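Local coordinates for protein 2-hydroxyisobutanoyl-CoA mutase large subunit (PDB 4R3U) that catalyses, together with its cobalamin-binding small subunit, the isomerisation of 2-hydroxyisobutyryl-CoA and (S)-3-hydroxybutyryl-CoA, at residues 211-216 and 272-277; 253-258 and 297-302; 315-320 and 338-343. One frame throughout, in Å; residues are numbered along the deposited sequence.

Contact 1. Residues 211-216 and 272-277; sequences DILKEY and LANLIT
Leu213 and Asn274 run past each other in opposite directions, and the asparagine can be traced outward from its own helix. Its CB comes no closer than 4.2 Å to Leu213 CD1. One atom further, CG lies 3.4 Å from Leu213 CB, with CG anti to the carbonyl carbon (chi1 -76°), which sets the amide against Leu213. There the group divides. Its OD1 presses on Leu213 CB at 3.2 Å, an apolar neighbour, while ND2 passes near Lys214 N and donates a hydrogen bond to a water 2.7 Å away. In the TIM barrel of this mutase the contact joins helix 213-219, which follows strand 206-208, to helix 264-283, which connects strands 252-253 and 298-302. The same water donates to Asp211 OD2 at 2.6 Å, bridging carboxylate and amide, whose planes stand 86° apart. Asp211 is itself held in place: OD1 receives the capping bond from Lys214 N, 3.3 Å long and arriving from above the carboxylate plane, and is also hydrogen-bonded to Tyr278 OH, while OD2 is bonded to Ser253 N. Beyond the asparagine, Leu213 CD1 reaches Thr277 CB at 3.7 Å, and Ile447 and Ile450 of helix 446-451 pack against the same leucine.

Contact 2. Residues 253-258 and 297-302; sequences SGYHIS and AFFFVS. With 3HC (3-hydroxybutanoyl-coenzyme A), chain E.
Strands 252-253 and 298-302 are neighbours in the parallel barrel sheet, bridged where Ser253 pairs with Phe299. Phe299 O takes a nearly linear bond from Gly254 N (2.7 Å, 178° at the hydrogen) and a weak second one from Tyr255 N, which fastens the start of helix 255-259 to the strand. From that point an aromatic cluster spreads toward the substrate. Tyr255 lays its CB over a face of the Phe299 ring, 3.5 Å from the centroid, a CH-pi contact; the two rings are nearly parallel, 10° apart, but so far displaced that they barely overlap. Chi1 of -176° swings the tyrosine ring away from its own backbone N, bringing CD1 to 3.5 Å from Val301 CB and CE2 to 3.6 Å from C2 of 3-hydroxybutanoyl-CoA. This is the substrate pocket within the TIM barrel, where cobalamin also touches Tyr255 and His256. The imidazole of His256 donates from NE2 to the thioester oxygen O1 at 2.9 Å, with O1 near the ring plane; NE2 makes the same bond to O1 of 2-hydroxyisobutyryl-CoA, modelled in the same pocket as the alternative substrate. His256 CE1 meets Phe299 CE2 at 3.4 Å, and that same phenylalanine carbon lies equally close to the ligand's O1.

Contact 3. Residues 315-320 and 338-343; sequences ALRRCY and LRFHCQ. With 3HC (3-hydroxybutanoyl-coenzyme A), chain E.
Tyr320 and Leu338 both turn CG away from the backbone N, with chi1 176° and -175°, and these rotations carry the tyrosine ring and the leucine branches into each other between the helix and the loop that leads into strand 340-344. Tyr320 CD2 meets Leu338 CB at 3.5 Å, while Leu338 CD1 settles on Tyr320 CB at 3.6 Å. Arg317 crosses the leucine at about a right angle, its CG 3.8 Å from Leu338 CB. At the far end of the arginine, NH1 comes to the edge of the Phe340 ring, 3.7 Å from CE1, the guanidinium plane tilted 35° from the ring; NH1 also bonds Gly371 O, and NH2 bonds Thr83 O. A water links the backbones, donating to Arg317 O and accepting from Leu338 N. The contact closes the beta-alpha-beta unit of strand 298-302, helix 306-327 and strand 340-344, and His341, Gln343 and Phe340 of the last strand belong to the coenzyme A pocket of the barrel. Among them His341 offers a ring face to the ligand, with O5P over its centre and 3.2 Å from NE2, and ND1 is bonded to Ser375. Replacing this histidine with an alanine removes the ring, and is likely to open a gap beside the pantetheine carbonyl and leave the Ser375 hydroxyl without this mate. Arg339 spreads one face of its guanidinium under the pantetheine methyl CDP, NH1 lying 3.5 Å from it.

Read from the N terminus, the chain supplies 211-216 and then 253-258 before either contact is closed. Contact 1 closes at 272-277 and contact 2 at 297-302, so the two loops cross, each taking in one segment of the other. Contact 3 opens afterwards, at 315-320, and closes at 338-343, in series with both. Contacts 1 and 2 are also linked directly, Lys214 CE packing against His256 ND1. Contacts 2 and 3 share the barrel sheet, where the neighbouring strands 298-302 and 340-344 both reach the substrate, and Phe298 O pairs with His341 N. Leu275 on Tyr320 joins the helices of contacts 1 and 3.

Contact 1. Residues 211-216 and 272-277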
loop_
_atom_site.group_PDB
_atom_site.type_symbol
_atom_site.label_atom_id
_atom_site.label_comp_id
_atom_site.label_asym_id
_atom_site.label_seq_id
_atom_site.Cartn_x
_atom_site.Cartn_y
_atom_site.Cartn_z
ATOM N N ASP A 211 18.792 -4.432 -24.631
ATOM C CA ASP A 211 17.885 -5.437 -25.228
ATOM C C ASP A 211 17.102 -4.889 -26.403
ATOM O O ASP A 211 16.111 -4.191 -26.222
ATOM C CB ASP A 211 16.918 -6.033 -24.163
ATOM C CG ASP A 211 15.984 -7.135 -24.630
ATOM O OD1 ASP A 211 15.975 -7.449 -25.855
ATOM O OD2 ASP A 211 15.240 -7.660 -23.793
ATOM N N ILE A 212 17.540 -5.251 -27.602
ATOM C CA ILE A 212 16.908 -4.815 -28.851
ATOM C C ILE A 212 15.710 -5.668 -29.289
ATOM O O ILE A 212 14.788 -5.152 -29.904
ATOM C CB ILE A 212 17.953 -4.583 -29.962
ATOM C CG1 ILE A 212 17.457 -3.593 -31.016
ATOM C CG2 ILE A 212 18.474 -5.907 -30.572
ATOM C CD1 ILE A 212 17.512 -2.156 -30.606
ATOM N N LEU A 213 15.695 -6.944 -28.943
ATOM C CA LEU A 213 14.590 -7.827 -29.321
ATOM C C LEU A 213 13.241 -7.324 -28.795
ATOM O O LEU A 213 12.254 -7.284 -29.545
ATOM C CB LEU A 213 14.903 -9.308 -28.976
ATOM C CG LEU A 213 16.195 -9.906 -29.670
ATOM C CD1 LEU A 213 16.566 -11.251 -29.127
ATOM C CD2 LEU A 213 16.070 -9.976 -31.169
ATOM N N LYS A 214 13.243 -6.784 -27.572
ATOM C CA LYS A 214 12.045 -6.245 -26.956
ATOM C C LYS A 214 11.642 -4.913 -27.566
ATOM O O LYS A 214 10.510 -4.486 -27.389
ATOM C CB LYS A 214 12.202 -6.183 -25.418
ATOM C CG LYS A 214 13.215 -5.187 -24.892
ATOM C CD LYS A 214 12.612 -3.848 -24.515
ATOM C CE LYS A 214 13.619 -3.045 -23.724
ATOM N NZ LYS A 214 14.737 -2.494 -24.558
ATOM N N GLU A 215 12.580 -4.239 -28.267
ATOM C CA GLU A 215 12.341 -2.967 -28.970
ATOM C C GLU A 215 11.498 -3.234 -30.211
ATOM O O GLU A 215 10.530 -2.522 -30.450
ATOM C CB GLU A 215 13.673 -2.295 -29.341
ATOM C CG GLU A 215 14.430 -1.719 -28.136
ATOM C CD GLU A 215 13.654 -0.703 -27.324
ATOM O OE1 GLU A 215 12.838 0.027 -27.918
ATOM O OE2 GLU A 215 13.781 -0.703 -26.082
ATOM N N TYR A 216 11.822 -4.311 -30.960
ATOM C CA TYR A 216 11.035 -4.711 -32.136
ATOM C C TYR A 216 9.647 -5.196 -31.710
ATOM O O TYR A 216 8.644 -4.893 -32.356
ATOM C CB TYR A 216 11.767 -5.790 -32.959
ATOM C CG TYR A 216 13.088 -5.317 -33.523
ATOM C CD1 TYR A 216 13.138 -4.348 -34.522
ATOM C CD2 TYR A 216 14.291 -5.849 -33.072
ATOM C CE1 TYR A 216 14.358 -3.889 -35.026
ATOM C CE2 TYR A 216 15.516 -5.407 -33.577
ATOM C CZ TYR A 216 15.546 -4.418 -34.545
ATOM O OH TYR A 216 16.754 -3.970 -35.031
ATOM N N LEU A 272 11.971 -14.560 -21.787
ATOM C CA LEU A 272 12.767 -15.778 -21.817
ATOM C C LEU A 272 13.109 -16.206 -23.251
ATOM O O LEU A 272 14.245 -16.622 -23.496
ATOM C CB LEU A 272 12.126 -16.896 -20.994
ATOM C CG LEU A 272 12.146 -16.652 -19.476
ATOM C CD1 LEU A 272 11.551 -17.813 -18.732
ATOM C CD2 LEU A 272 13.560 -16.351 -18.961
ATOM N N ALA A 273 12.176 -15.990 -24.218
ATOM C CA ALA A 273 12.408 -16.272 -25.654
ATOM C C ALA A 273 13.593 -15.444 -26.172
ATOM O O ALA A 273 14.452 -15.968 -26.884
ATOM C CB ALA A 273 11.147 -15.986 -26.463
ATOM N N ASN A 274 13.656 -14.166 -25.758
ATOM C CA ASN A 274 14.718 -13.207 -26.084
ATOM C C ASN A 274 16.049 -13.621 -25.457
ATOM O O ASN A 274 17.077 -13.577 -26.142
ATOM C CB ASN A 274 14.315 -11.794 -25.660
ATOM C CG ASN A 274 13.304 -11.156 -26.597
ATOM O OD1 ASN A 274 13.080 -11.619 -27.726
ATOM N ND2 ASN A 274 12.729 -10.029 -26.191
ATOM N N LEU A 275 16.022 -14.090 -24.188
ATOM C CA LEU A 275 17.212 -14.587 -23.496
ATOM C C LEU A 275 17.875 -15.716 -24.306
ATOM O O LEU A 275 19.084 -15.662 -24.543
ATOM C CB LEU A 275 16.883 -15.078 -22.064
ATOM C CG LEU A 275 17.917 -16.037 -21.432
ATOM C CD1 LEU A 275 19.132 -15.292 -20.898
ATOM C CD2 LEU A 275 17.286 -16.893 -20.388
ATOM N N ILE A 276 17.089 -16.716 -24.718
ATOM C CA ILE A 276 17.581 -17.860 -25.482
ATOM C C ILE A 276 18.336 -17.415 -26.753
ATOM O O ILE A 276 19.458 -17.867 -26.982
ATOM C CB ILE A 276 16.440 -18.880 -25.740
ATOM C CG1 ILE A 276 16.090 -19.619 -24.432
ATOM C CG2 ILE A 276 16.798 -19.862 -26.921
ATOM C CD1 ILE A 276 14.631 -20.097 -24.344
ATOM N N THR A 277 17.750 -16.471 -27.512
ATOM C CA THR A 277 18.326 -15.905 -28.736
ATOM C C THR A 277 19.700 -15.295 -28.444
ATOM O O THR A 277 20.657 -15.583 -29.168
ATOM C CB THR A 277 17.341 -14.910 -29.342
ATOM O OG1 THR A 277 16.053 -15.510 -29.356
ATOM C CG2 THR A 277 17.717 -14.469 -30.741
HETATM O O HOH W 1 13.065 -9.067 -23.740
#

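Contact 2. Residues 253-258 and 297-302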
loop_
_atom_site.group_PDB
_atom_site.type_symbol
_atom_site.label_atom_id
_atom_site.label_comp_id
_atom_site.label_asym_id
_atom_site.label_seq_id
_atom_site.Cartn_x
_atom_site.Cartn_y
_atom_site.Cartn_z
ATOM N N SER A 253 14.336 -7.435 -20.947
ATOM C CA SER A 253 13.128 -6.813 -20.406
ATOM C C SER A 253 11.747 -7.352 -20.754
ATOM O O SER A 253 11.432 -7.619 -21.907
ATOM C CB SER A 253 13.170 -5.299 -20.614
ATOM O OG SER A 253 14.473 -4.754 -20.488
ATOM N N GLY A 254 10.906 -7.408 -19.736
ATOM C CA GLY A 254 9.508 -7.804 -19.863
ATOM C C GLY A 254 8.576 -6.630 -19.621
ATOM O O GLY A 254 7.466 -6.600 -20.165
ATOM N N TYR A 255 9.066 -5.631 -18.837
ATOM C CA TYR A 255 8.331 -4.423 -18.504
ATOM C C TYR A 255 7.555 -3.805 -19.695
ATOM O O TYR A 255 6.343 -3.566 -19.608
ATOM C CB TYR A 255 9.264 -3.372 -17.846
ATOM C CG TYR A 255 8.520 -2.125 -17.394
ATOM C CD1 TYR A 255 7.861 -2.087 -16.164
ATOM C CD2 TYR A 255 8.408 -1.013 -18.229
ATOM C CE1 TYR A 255 7.093 -0.986 -15.784
ATOM C CE2 TYR A 255 7.652 0.100 -17.855
ATOM C CZ TYR A 255 6.993 0.111 -16.631
ATOM O OH TYR A 255 6.250 1.210 -16.250
ATOM N N HIS A 256 8.279 -3.531 -20.786
ATOM C CA HIS A 256 7.774 -2.889 -21.990
ATOM C C HIS A 256 6.782 -3.756 -22.714
ATOM O O HIS A 256 5.858 -3.219 -23.320
ATOM C CB HIS A 256 8.939 -2.486 -22.893
ATOM C CG HIS A 256 10.094 -1.913 -22.129
ATOM N ND1 HIS A 256 11.085 -2.734 -21.588
ATOM C CD2 HIS A 256 10.366 -0.628 -21.808
ATOM C CE1 HIS A 256 11.928 -1.916 -20.981
ATOM N NE2 HIS A 256 11.543 -0.641 -21.091
ATOM N N ILE A 257 6.984 -5.106 -22.678
ATOM C CA ILE A 257 6.077 -6.084 -23.281
ATOM C C ILE A 257 4.743 -5.965 -22.525
ATOM O O ILE A 257 3.694 -5.818 -23.165
ATOM C CB ILE A 257 6.690 -7.534 -23.291
ATOM C CG1 ILE A 257 7.907 -7.635 -24.263
ATOM C CG2 ILE A 257 5.633 -8.625 -23.627
ATOM C CD1 ILE A 257 8.939 -8.711 -23.906
ATOM N N SER A 258 4.791 -5.950 -21.168
ATOM C CA SER A 258 3.582 -5.780 -20.346
ATOM C C SER A 258 2.894 -4.436 -20.639
ATOM O O SER A 258 1.693 -4.391 -20.925
ATOM C CB SER A 258 3.923 -5.866 -18.863
ATOM O OG SER A 258 2.734 -5.828 -18.094
ATOM N N ALA A 297 21.106 -9.974 -16.712
ATOM C CA ALA A 297 20.086 -9.455 -15.799
ATOM C C ALA A 297 18.814 -9.175 -16.583
ATOM O O ALA A 297 18.826 -9.144 -17.827
ATOM C CB ALA A 297 20.586 -8.194 -15.091
ATOM N N PHE A 298 17.714 -9.003 -15.854
ATOM C CA PHE A 298 16.364 -8.802 -16.398
ATOM C C PHE A 298 15.670 -7.575 -15.822
ATOM O O PHE A 298 16.138 -6.974 -14.848
ATOM C CB PHE A 298 15.521 -10.062 -16.125
ATOM C CG PHE A 298 16.054 -11.292 -16.802
ATOM C CD1 PHE A 298 17.096 -12.026 -16.235
ATOM C CD2 PHE A 298 15.552 -11.699 -18.029
ATOM C CE1 PHE A 298 17.631 -13.132 -16.896
ATOM C CE2 PHE A 298 16.075 -12.827 -18.677
ATOM C CZ PHE A 298 17.114 -13.525 -18.110
ATOM N N PHE A 299 14.553 -7.203 -16.441
ATOM C CA PHE A 299 13.730 -6.079 -16.009
ATOM C C PHE A 299 12.266 -6.451 -16.205
ATOM O O PHE A 299 11.816 -6.702 -17.325
ATOM C CB PHE A 299 14.135 -4.783 -16.762
ATOM C CG PHE A 299 13.222 -3.576 -16.653
ATOM C CD1 PHE A 299 12.586 -3.263 -15.453
ATOM C CD2 PHE A 299 13.063 -2.713 -17.724
ATOM C CE1 PHE A 299 11.772 -2.142 -15.347
ATOM C CE2 PHE A 299 12.258 -1.569 -17.611
ATOM C CZ PHE A 299 11.637 -1.276 -16.414
ATOM N N PHE A 300 11.526 -6.516 -15.099
ATOM C CA PHE A 300 10.096 -6.869 -15.117
ATOM C C PHE A 300 9.210 -5.814 -14.451
ATOM O O PHE A 300 9.681 -5.021 -13.645
ATOM C CB PHE A 300 9.874 -8.259 -14.481
ATOM C CG PHE A 300 10.564 -9.361 -15.251
ATOM C CD1 PHE A 300 10.128 -9.722 -16.530
ATOM C CD2 PHE A 300 11.679 -10.013 -14.720
ATOM C CE1 PHE A 300 10.788 -10.718 -17.253
ATOM C CE2 PHE A 300 12.325 -11.016 -15.439
ATOM C CZ PHE A 300 11.888 -11.355 -16.706
ATOM N N VAL A 301 7.937 -5.820 -14.789
ATOM C CA VAL A 301 6.943 -4.949 -14.168
ATOM C C VAL A 301 6.420 -5.668 -12.900
ATOM O O VAL A 301 6.513 -6.903 -12.791
ATOM C CB VAL A 301 5.749 -4.640 -15.163
ATOM C CG1 VAL A 301 4.893 -5.880 -15.427
ATOM C CG2 VAL A 301 4.889 -3.492 -14.677
ATOM N N SER A 302 5.831 -4.897 -11.988
ATOM C CA SER A 302 5.076 -5.409 -10.862
ATOM C C SER A 302 3.697 -4.847 -11.137
ATOM O O SER A 302 3.445 -3.645 -10.942
ATOM C CB SER A 302 5.609 -4.905 -9.533
ATOM O OG SER A 302 4.784 -5.453 -8.520
HETATM N N1A 3HC E . 24.264 -10.508 0.299
HETATM C C2A 3HC E . 25.642 -10.249 -0.180
HETATM N N3A 3HC E . 25.663 -9.390 -1.371
HETATM C C4A 3HC E . 24.522 -8.908 -1.920
HETATM C C5A 3HC E . 23.305 -9.203 -1.416
HETATM C C6A 3HC E . 23.190 -10.008 -0.337
HETATM N N6A 3HC E . 21.962 -10.266 0.113
HETATM N N7A 3HC E . 22.401 -8.571 -2.169
HETATM C C8A 3HC E . 23.045 -7.892 -3.114
HETATM N N9A 3HC E . 24.347 -8.124 -2.981
HETATM C C1B 3HC E . 25.486 -7.598 -3.794
HETATM C C2B 3HC E . 25.456 -8.090 -5.226
HETATM O O2B 3HC E . 26.115 -9.353 -5.366
HETATM C C3B 3HC E . 26.190 -6.979 -5.958
HETATM O O3B 3HC E . 27.625 -7.137 -5.833
HETATM P P3B 3HC E . 28.648 -6.963 -7.069
HETATM O O7A 3HC E . 28.435 -5.562 -7.486
HETATM O O8A 3HC E . 29.956 -7.222 -6.417
HETATM O O9A 3HC E . 28.190 -8.007 -8.014
HETATM C C4B 3HC E . 25.785 -5.723 -5.194
HETATM O O4B 3HC E . 25.383 -6.158 -3.859
HETATM C C5B 3HC E . 24.655 -4.971 -5.919
HETATM O O5B 3HC E . 23.411 -5.694 -5.785
HETATM P P1A 3HC E . 22.587 -6.319 -7.044
HETATM O O1A 3HC E . 23.483 -6.612 -8.195
HETATM O O2A 3HC E . 21.727 -7.401 -6.536
HETATM O O3A 3HC E . 21.619 -5.020 -7.311
HETATM P P2A 3HC E . 21.820 -3.844 -8.415
HETATM O O4A 3HC E . 20.732 -2.872 -8.235
HETATM O O5A 3HC E . 23.219 -3.352 -8.434
HETATM O O6A 3HC E . 21.593 -4.663 -9.749
HETATM C CBP 3HC E . 20.424 -5.517 -11.692
HETATM C CCP 3HC E . 20.329 -5.193 -10.186
HETATM C CDP 3HC E . 21.408 -6.687 -11.827
HETATM C CEP 3HC E . 19.057 -5.993 -12.197
HETATM C CAP 3HC E . 20.945 -4.286 -12.507
HETATM O OAP 3HC E . 21.183 -4.556 -13.906
HETATM C C9P 3HC E . 20.193 -2.941 -12.292
HETATM O O9P 3HC E . 20.511 -2.170 -11.385
HETATM N N8P 3HC E . 19.257 -2.633 -13.204
HETATM C C7P 3HC E . 18.531 -1.359 -13.147
HETATM C C6P 3HC E . 17.726 -1.152 -14.422
HETATM C C5P 3HC E . 16.867 0.115 -14.368
HETATM O O5P 3HC E . 16.771 0.813 -13.355
HETATM N N4P 3HC E . 16.248 0.375 -15.525
HETATM C C3P 3HC E . 15.363 1.518 -15.695
HETATM C C2P 3HC E . 14.415 1.197 -16.819
HETATM S S1P 3HC E . 13.189 2.517 -17.066
HETATM C C1 3HC E . 12.338 1.777 -18.469
HETATM O O1 3HC E . 12.915 1.212 -19.397
HETATM C C2 3HC E . 10.800 1.794 -18.427
HETATM C C3 3HC E . 10.221 3.159 -18.806
HETATM O O3 3HC E . 10.747 4.154 -17.934
HETATM C C4 3HC E . 10.528 3.511 -20.270
#

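Contact 3. Residues 315-320 and 338-343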
loop_
_atom_site.group_PDB
_atom_site.type_symbol
_atom_site.label_atom_id
_atom_site.label_comp_id
_atom_site.label_asym_id
_atom_site.label_seq_id
_atom_site.Cartn_x
_atom_site.Cartn_y
_atom_site.Cartn_z
ATOM N N ALA A 315 8.274 -17.986 -10.699
ATOM C CA ALA A 315 8.248 -18.850 -11.896
ATOM C C ALA A 315 9.374 -18.484 -12.860
ATOM O O ALA A 315 10.039 -19.369 -13.362
ATOM C CB ALA A 315 6.904 -18.746 -12.602
ATOM N N LEU A 316 9.605 -17.187 -13.096
ATOM C CA LEU A 316 10.685 -16.699 -13.972
ATOM C C LEU A 316 12.040 -17.177 -13.485
ATOM O O LEU A 316 12.824 -17.676 -14.283
ATOM C CB LEU A 316 10.674 -15.156 -14.038
ATOM C CG LEU A 316 9.731 -14.557 -15.063
ATOM C CD1 LEU A 316 9.373 -13.139 -14.700
ATOM C CD2 LEU A 316 10.321 -14.654 -16.458
ATOM N N ARG A 317 12.311 -17.056 -12.165
ATOM C CA ARG A 317 13.569 -17.497 -11.561
ATOM C C ARG A 317 13.789 -18.979 -11.740
ATOM O O ARG A 317 14.924 -19.381 -12.014
ATOM C CB ARG A 317 13.634 -17.128 -10.079
ATOM C CG ARG A 317 14.248 -15.758 -9.819
ATOM C CD ARG A 317 14.784 -15.612 -8.405
ATOM N NE ARG A 317 13.711 -15.750 -7.419
ATOM C CZ ARG A 317 13.003 -14.741 -6.923
ATOM N NH1 ARG A 317 13.302 -13.490 -7.246
ATOM N NH2 ARG A 317 12.017 -14.971 -6.073
ATOM N N ARG A 318 12.710 -19.798 -11.584
ATOM C CA ARG A 318 12.759 -21.263 -11.717
ATOM C C ARG A 318 13.007 -21.684 -13.164
ATOM O O ARG A 318 13.858 -22.538 -13.410
ATOM C CB ARG A 318 11.481 -21.921 -11.154
ATOM C CG ARG A 318 11.526 -23.458 -11.126
ATOM C CD ARG A 318 10.697 -24.010 -10.001
ATOM N NE ARG A 318 9.304 -24.185 -10.387
ATOM C CZ ARG A 318 8.280 -24.235 -9.540
ATOM N NH1 ARG A 318 7.056 -24.455 -9.990
ATOM N NH2 ARG A 318 8.473 -24.074 -8.237
ATOM N N CYS A 319 12.261 -21.076 -14.113
ATOM C CA CYS A 319 12.352 -21.308 -15.559
ATOM C C CYS A 319 13.749 -20.964 -16.068
ATOM O O CYS A 319 14.369 -21.765 -16.773
ATOM C CB CYS A 319 11.273 -20.517 -16.296
ATOM S SG CYS A 319 9.588 -21.106 -16.001
ATOM N N TYR A 320 14.257 -19.797 -15.644
ATOM C CA TYR A 320 15.583 -19.316 -15.982
ATOM C C TYR A 320 16.661 -20.282 -15.515
ATOM O O TYR A 320 17.543 -20.606 -16.311
ATOM C CB TYR A 320 15.825 -17.923 -15.380
ATOM C CG TYR A 320 17.232 -17.411 -15.615
ATOM C CD1 TYR A 320 17.634 -16.970 -16.874
ATOM C CD2 TYR A 320 18.164 -17.376 -14.579
ATOM C CE1 TYR A 320 18.924 -16.485 -17.095
ATOM C CE2 TYR A 320 19.453 -16.895 -14.787
ATOM C CZ TYR A 320 19.828 -16.455 -16.048
ATOM O OH TYR A 320 21.095 -15.986 -16.260
ATOM N N LEU A 338 18.692 -15.749 -11.502
ATOM C CA LEU A 338 18.081 -14.596 -12.149
ATOM C C LEU A 338 18.085 -13.412 -11.205
ATOM O O LEU A 338 17.595 -13.509 -10.082
ATOM C CB LEU A 338 16.635 -14.931 -12.616
ATOM C CG LEU A 338 15.878 -13.874 -13.429
ATOM C CD1 LEU A 338 15.039 -14.514 -14.509
ATOM C CD2 LEU A 338 14.991 -13.008 -12.529
ATOM N N ARG A 339 18.653 -12.307 -11.667
ATOM C CA ARG A 339 18.699 -11.035 -10.953
ATOM C C ARG A 339 17.835 -10.107 -11.802
ATOM O O ARG A 339 17.922 -10.162 -13.040
ATOM C CB ARG A 339 20.141 -10.464 -10.830
ATOM C CG ARG A 339 21.137 -11.322 -10.031
ATOM C CD ARG A 339 22.540 -10.767 -10.154
ATOM N NE ARG A 339 22.892 -10.573 -11.563
ATOM C CZ ARG A 339 23.669 -9.607 -12.038
ATOM N NH1 ARG A 339 24.230 -8.730 -11.217
ATOM N NH2 ARG A 339 23.893 -9.515 -13.334
ATOM N N PHE A 340 16.969 -9.293 -11.155
ATOM C CA PHE A 340 16.079 -8.398 -11.892
ATOM C C PHE A 340 15.775 -7.063 -11.225
ATOM O O PHE A 340 15.718 -6.965 -9.996
ATOM C CB PHE A 340 14.774 -9.113 -12.339
ATOM C CG PHE A 340 13.712 -9.316 -11.278
ATOM C CD1 PHE A 340 13.819 -10.349 -10.345
ATOM C CD2 PHE A 340 12.570 -8.516 -11.248
ATOM C CE1 PHE A 340 12.807 -10.569 -9.399
ATOM C CE2 PHE A 340 11.580 -8.713 -10.274
ATOM C CZ PHE A 340 11.698 -9.744 -9.368
ATOM N N HIS A 341 15.612 -6.025 -12.076
ATOM C CA HIS A 341 15.161 -4.707 -11.685
ATOM C C HIS A 341 13.661 -4.785 -11.909
ATOM O O HIS A 341 13.190 -5.480 -12.823
ATOM C CB HIS A 341 15.748 -3.603 -12.577
ATOM C CG HIS A 341 15.121 -2.244 -12.349
ATOM N ND1 HIS A 341 15.369 -1.506 -11.202
ATOM C CD2 HIS A 341 14.239 -1.561 -13.108
ATOM C CE1 HIS A 341 14.645 -0.418 -11.302
ATOM N NE2 HIS A 341 13.965 -0.391 -12.436
ATOM N N CYS A 342 12.910 -4.077 -11.078
ATOM C CA CYS A 342 11.457 -4.060 -11.173
ATOM C C CYS A 342 10.961 -2.611 -11.180
ATOM O O CYS A 342 11.531 -1.751 -10.518
ATOM C CB CYS A 342 10.840 -4.867 -10.023
ATOM S SG CYS A 342 9.058 -5.139 -10.161
ATOM N N GLN A 343 9.904 -2.352 -11.941
ATOM C CA GLN A 343 9.234 -1.065 -11.956
ATOM C C GLN A 343 7.783 -1.395 -11.785
ATOM O O GLN A 343 7.311 -2.382 -12.355
ATOM C CB GLN A 343 9.487 -0.289 -13.259
ATOM C CG GLN A 343 8.913 1.140 -13.243
ATOM C CD GLN A 343 9.269 1.948 -14.471
ATOM O OE1 GLN A 343 10.160 1.614 -15.256
ATOM N NE2 GLN A 343 8.611 3.061 -14.645
HETATM N N1A 3HC E . 24.264 -10.508 0.299
HETATM C C2A 3HC E . 25.642 -10.249 -0.180
HETATM N N3A 3HC E . 25.663 -9.390 -1.371
HETATM C C4A 3HC E . 24.522 -8.908 -1.920
HETATM C C5A 3HC E . 23.305 -9.203 -1.416
HETATM C C6A 3HC E . 23.190 -10.008 -0.337
HETATM N N6A 3HC E . 21.962 -10.266 0.113
HETATM N N7A 3HC E . 22.401 -8.571 -2.169
HETATM C C8A 3HC E . 23.045 -7.892 -3.114
HETATM N N9A 3HC E . 24.347 -8.124 -2.981
HETATM C C1B 3HC E . 25.486 -7.598 -3.794
HETATM C C2B 3HC E . 25.456 -8.090 -5.226
HETATM O O2B 3HC E . 26.115 -9.353 -5.366
HETATM C C3B 3HC E . 26.190 -6.979 -5.958
HETATM O O3B 3HC E . 27.625 -7.137 -5.833
HETATM P P3B 3HC E . 28.648 -6.963 -7.069
HETATM O O7A 3HC E . 28.435 -5.562 -7.486
HETATM O O8A 3HC E . 29.956 -7.222 -6.417
HETATM O O9A 3HC E . 28.190 -8.007 -8.014
HETATM C C4B 3HC E . 25.785 -5.723 -5.194
HETATM O O4B 3HC E . 25.383 -6.158 -3.859
HETATM C C5B 3HC E . 24.655 -4.971 -5.919
HETATM O O5B 3HC E . 23.411 -5.694 -5.785
HETATM P P1A 3HC E . 22.587 -6.319 -7.044
HETATM O O1A 3HC E . 23.483 -6.612 -8.195
HETATM O O2A 3HC E . 21.727 -7.401 -6.536
HETATM O O3A 3HC E . 21.619 -5.020 -7.311
HETATM P P2A 3HC E . 21.820 -3.844 -8.415
HETATM O O4A 3HC E . 20.732 -2.872 -8.235
HETATM O O5A 3HC E . 23.219 -3.352 -8.434
HETATM O O6A 3HC E . 21.593 -4.663 -9.749
HETATM C CBP 3HC E . 20.424 -5.517 -11.692
HETATM C CCP 3HC E . 20.329 -5.193 -10.186
HETATM C CDP 3HC E . 21.408 -6.687 -11.827
HETATM C CEP 3HC E . 19.057 -5.993 -12.197
HETATM C CAP 3HC E . 20.945 -4.286 -12.507
HETATM O OAP 3HC E . 21.183 -4.556 -13.906
HETATM C C9P 3HC E . 20.193 -2.941 -12.292
HETATM O O9P 3HC E . 20.511 -2.170 -11.385
HETATM N N8P 3HC E . 19.257 -2.633 -13.204
HETATM C C7P 3HC E . 18.531 -1.359 -13.147
HETATM C C6P 3HC E . 17.726 -1.152 -14.422
HETATM C C5P 3HC E . 16.867 0.115 -14.368
HETATM O O5P 3HC E . 16.771 0.813 -13.355
HETATM N N4P 3HC E . 16.248 0.375 -15.525
HETATM C C3P 3HC E . 15.363 1.518 -15.695
HETATM C C2P 3HC E . 14.415 1.197 -16.819
HETATM S S1P 3HC E . 13.189 2.517 -17.066
HETATM C C1 3HC E . 12.338 1.777 -18.469
HETATM O O1 3HC E . 12.915 1.212 -19.397
HETATM C C2 3HC E . 10.800 1.794 -18.427
HETATM C C3 3HC E . 10.221 3.159 -18.806
HETATM O O3 3HC E . 10.747 4.154 -17.934
HETATM C C4 3HC E . 10.528 3.511 -20.270
HETATM O O HOH W 2 17.222 -18.124 -11.254
#